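Local coordinates for protein beta-xylanase (Roseburia intestinalis L1-82, PDB 6SGF) that binds xylan weakly through this carbohydrate-binding module, part of a larger enzyme that probably hydrolyses the internal beta-1,4-xylosidic linkages of xylans, at residues B[41-46]-B[105-110]. Numbering follows the deposited sequence.
Sequences VKWTLP and DAVGIM. With XYP (beta-D-xylopyranose), chain H.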
ATOM      1  N   VAL B  41       8.462 -16.869  -2.543  1.00 13.57           N
ATOM      2  CA  VAL B  41       7.420 -16.749  -1.529  1.00 12.84           C
ATOM      3  C   VAL B  41       6.086 -16.782  -2.243  1.00 16.19           C
ATOM      4  O   VAL B  41       5.962 -16.287  -3.370  1.00 15.87           O
ATOM      5  CB  VAL B  41       7.546 -15.454  -0.704  1.00 14.25           C
ATOM      6  CG1 VAL B  41       6.464 -15.384   0.379  1.00 18.84           C
ATOM      7  CG2 VAL B  41       8.896 -15.364  -0.083  1.00 19.51           C
ATOM      8  N   LYS B  42       5.103 -17.398  -1.611  1.00 13.97           N
ATOM      9  CA  LYS B  42       3.740 -17.442  -2.107  1.00 15.02           C
ATOM     10  C   LYS B  42       2.835 -16.866  -1.029  1.00 16.82           C
ATOM     11  O   LYS B  42       2.927 -17.280   0.122  1.00 16.36           O
ATOM     12  CB  LYS B  42       3.317 -18.870  -2.444  1.00 14.68           C
ATOM     13  CG  LYS B  42       1.841 -18.982  -2.781  1.00 22.39           C
ATOM     14  CD  LYS B  42       1.447 -20.452  -3.054  1.00 19.51           C
ATOM     15  CE  LYS B  42      -0.004 -20.582  -3.396  1.00 21.36           C
ATOM     16  NZ  LYS B  42      -0.411 -22.003  -3.671  1.00 28.27           N
ATOM     17  N   TRP B  43       1.995 -15.888  -1.390  1.00 13.42           N
ATOM     18  CA  TRP B  43       1.061 -15.280  -0.455  1.00 15.71           C
ATOM     19  C   TRP B  43      -0.387 -15.568  -0.853  1.00 18.00           C
ATOM     20  O   TRP B  43      -0.755 -15.424  -2.023  1.00 17.60           O
ATOM     21  CB  TRP B  43       1.215 -13.766  -0.394  1.00 17.78           C
ATOM     22  CG  TRP B  43       2.468 -13.187   0.119  1.00 15.81           C
ATOM     23  CD1 TRP B  43       2.730 -12.789   1.399  1.00 16.90           C
ATOM     24  CD2 TRP B  43       3.613 -12.852  -0.655  1.00 16.32           C
ATOM     25  NE1 TRP B  43       4.005 -12.249   1.473  1.00 19.06           N
ATOM     26  CE2 TRP B  43       4.557 -12.269   0.221  1.00 16.58           C
ATOM     27  CE3 TRP B  43       3.947 -13.006  -2.008  1.00 15.50           C
ATOM     28  CZ2 TRP B  43       5.787 -11.823  -0.213  1.00 17.21           C
ATOM     29  CZ3 TRP B  43       5.176 -12.574  -2.435  1.00 16.58           C
ATOM     30  CH2 TRP B  43       6.083 -11.979  -1.546  1.00 19.57           C
ATOM     31  N   THR B  44      -1.224 -15.864   0.141  1.00 15.91           N
ATOM     32  CA  THR B  44      -2.649 -16.030  -0.064  1.00 18.07           C
ATOM     33  C   THR B  44      -3.358 -14.682  -0.033  1.00 22.66           C
ATOM     34  O   THR B  44      -3.014 -13.795   0.756  1.00 18.65           O
ATOM     35  CB  THR B  44      -3.249 -16.939   1.022  1.00 27.49           C
ATOM     36  OG1 THR B  44      -2.492 -18.161   1.116  1.00 29.77           O
ATOM     37  CG2 THR B  44      -4.721 -17.266   0.670  1.00 29.65           C
ATOM     38  N   LEU B  45      -4.349 -14.536  -0.901  1.00 19.67           N
ATOM     39  CA  LEU B  45      -5.150 -13.321  -0.914  1.00 19.58           C
ATOM     40  C   LEU B  45      -6.225 -13.403   0.169  1.00 27.79           C
ATOM     41  O   LEU B  45      -6.696 -14.491   0.495  1.00 22.83           O
ATOM     42  CB  LEU B  45      -5.789 -13.132  -2.276  1.00 21.50           C
ATOM     43  CG  LEU B  45      -4.858 -12.960  -3.486  1.00 22.68           C
ATOM     44  CD1 LEU B  45      -5.774 -12.683  -4.681  1.00 28.20           C
ATOM     45  CD2 LEU B  45      -3.838 -11.856  -3.223  1.00 27.46           C
ATOM     46  N   PRO B  46      -6.630 -12.275   0.747  1.00 24.96           N
ATOM     47  CA  PRO B  46      -7.701 -12.340   1.763  1.00 30.94           C
ATOM     48  C   PRO B  46      -9.006 -12.924   1.224  1.00 41.15           C
ATOM     49  O   PRO B  46      -9.813 -13.442   2.004  1.00 45.37           O
ATOM     50  CB  PRO B  46      -7.867 -10.877   2.202  1.00 31.40           C
ATOM     51  CG  PRO B  46      -6.626 -10.199   1.783  1.00 31.33           C
ATOM     52  CD  PRO B  46      -6.131 -10.909   0.559  1.00 28.12           C
ATOM     53  N   ASP B 105      -6.086 -17.270  -6.250  1.00 19.26           N
ATOM     54  CA  ASP B 105      -6.031 -17.526  -4.821  1.00 27.20           C
ATOM     55  C   ASP B 105      -4.740 -17.030  -4.183  1.00 21.28           C
ATOM     56  O   ASP B 105      -4.683 -16.899  -2.953  1.00 22.75           O
ATOM     57  CB  ASP B 105      -6.171 -19.033  -4.531  1.00 30.90           C
ATOM     58  CG  ASP B 105      -5.076 -19.883  -5.203  1.00 34.88           C
ATOM     59  OD1 ASP B 105      -4.697 -19.600  -6.357  1.00 28.01           O
ATOM     60  OD2 ASP B 105      -4.605 -20.859  -4.585  1.00 38.14           O
ATOM     61  N   ALA B 106      -3.718 -16.724  -4.976  1.00 21.43           N
ATOM     62  CA  ALA B 106      -2.416 -16.379  -4.417  1.00 19.26           C
ATOM     63  C   ALA B 106      -1.575 -15.661  -5.465  1.00 18.02           C
ATOM     64  O   ALA B 106      -1.872 -15.700  -6.660  1.00 14.22           O
ATOM     65  CB  ALA B 106      -1.669 -17.622  -3.921  1.00 17.49           C
ATOM     66  N   VAL B 107      -0.501 -15.017  -4.984  1.00 14.97           N
ATOM     67  CA  VAL B 107       0.537 -14.416  -5.819  1.00 11.01           C
ATOM     68  C   VAL B 107       1.898 -14.800  -5.250  1.00 13.32           C
ATOM     69  O   VAL B 107       2.012 -15.298  -4.128  1.00 13.65           O
ATOM     70  CB  VAL B 107       0.399 -12.883  -5.903  1.00 15.15           C
ATOM     71  CG1 VAL B 107      -0.957 -12.521  -6.544  1.00 18.41           C
ATOM     72  CG2 VAL B 107       0.576 -12.249  -4.545  1.00 15.42           C
ATOM     73  N   GLY B 108       2.945 -14.605  -6.054  1.00 11.72           N
ATOM     74  CA  GLY B 108       4.273 -14.972  -5.618  1.00 12.26           C
ATOM     75  C   GLY B 108       5.362 -14.128  -6.260  1.00 13.24           C
ATOM     76  O   GLY B 108       5.158 -13.482  -7.297  1.00 12.59           O
ATOM     77  N   ILE B 109       6.524 -14.148  -5.608  1.00 13.72           N
ATOM     78  CA  ILE B 109       7.751 -13.534  -6.096  1.00 12.51           C
ATOM     79  C   ILE B 109       8.845 -14.583  -5.987  1.00 14.91           C
ATOM     80  O   ILE B 109       8.927 -15.278  -4.967  1.00 15.96           O
ATOM     81  CB  ILE B 109       8.147 -12.276  -5.305  1.00 13.26           C
ATOM     82  CG1 ILE B 109       7.080 -11.193  -5.469  1.00 22.26           C
ATOM     83  CG2 ILE B 109       9.566 -11.831  -5.760  1.00 13.89           C
ATOM     84  CD1 ILE B 109       7.394  -9.905  -4.626  1.00 20.24           C
ATOM     85  N   MET B 110       9.653 -14.712  -7.041  1.00 12.27           N
ATOM     86  CA  MET B 110      10.718 -15.703  -7.145  1.00 15.04           C
ATOM     87  C   MET B 110      11.943 -15.065  -7.807  1.00 18.84           C
ATOM     88  O   MET B 110      11.814 -14.096  -8.551  1.00 13.92           O
ATOM     89  CB  MET B 110      10.225 -16.905  -7.975  1.00 16.54           C
ATOM     90  CG  MET B 110      11.253 -17.954  -8.252  1.00 16.82           C
ATOM     91  SD  MET B 110      10.556 -19.295  -9.278  1.00 17.61           S
ATOM     92  CE  MET B 110      10.431 -18.559 -10.899  1.00 15.50           C
TER
HETATM   93  C1  XYP H   2      10.280 -24.126  -9.154  1.00 22.39           C
HETATM   94  C2  XYP H   2       9.475 -22.850  -9.410  1.00 23.43           C
HETATM   95  C3  XYP H   2       9.315 -22.646 -10.877  1.00 17.42           C
HETATM   96  C4  XYP H   2      10.622 -22.779 -11.625  1.00 17.59           C
HETATM   97  C5  XYP H   2      11.374 -24.080 -11.314  1.00 20.01           C
HETATM   98  O2  XYP H   2       8.244 -22.943  -8.689  1.00 22.04           O
HETATM   99  O3  XYP H   2       8.776 -21.308 -11.080  1.00 18.14           O
HETATM  100  O4  XYP H   2      10.298 -22.718 -13.023  1.00 18.88           O
HETATM  101  O5  XYP H   2      11.591 -24.095  -9.866  1.00 20.90           O
HETATM  102  O   HOH W   1      -2.580 -22.037  -5.634  1.00 33.77           O
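Trp43 pairs with Val107 through two backbone hydrogen bonds, Trp43 N to Val107 O (2.8 Å) and Val107 N to Trp43 O. Its CG lies anti to the carbonyl carbon (chi1 -65°), which turns the CE3-CZ3-CH2 edge of the indole toward Val107, Gly108 and Ile109. CB and CE3 lie near Val107 O. CZ3 reaches Ile109 CG1 at 3.8 Å, and CH2 meets Ile109 CD1. Val41 CG1 sits over one ring face, 3.6 Å above its plane. A serine in place of Trp43 would probably open a gap beside Ile109 and Val41 CG1. Strands 40-50 and 103-110 are antiparallel neighbours in the five-stranded sheet of this CBM86 beta-sandwich. Trp43, Leu45, Val107 and Ile109 face the core, where they pack on Leu123 and Phe128 of strand 119-130. Lys42 and Ala106 lie on the other face. The extended Lys42 chain brings CE tightly against Ala106 CB (3.4 Å). One water takes a hydrogen bond from Lys42 NZ (2.9 Å) and gives one to Asp105 OD2 (2.6 Å). Strand 103-110 ends at the glycan pocket, where Met110 SD lies 3.2 Å from O3 of the bound xylopyranose.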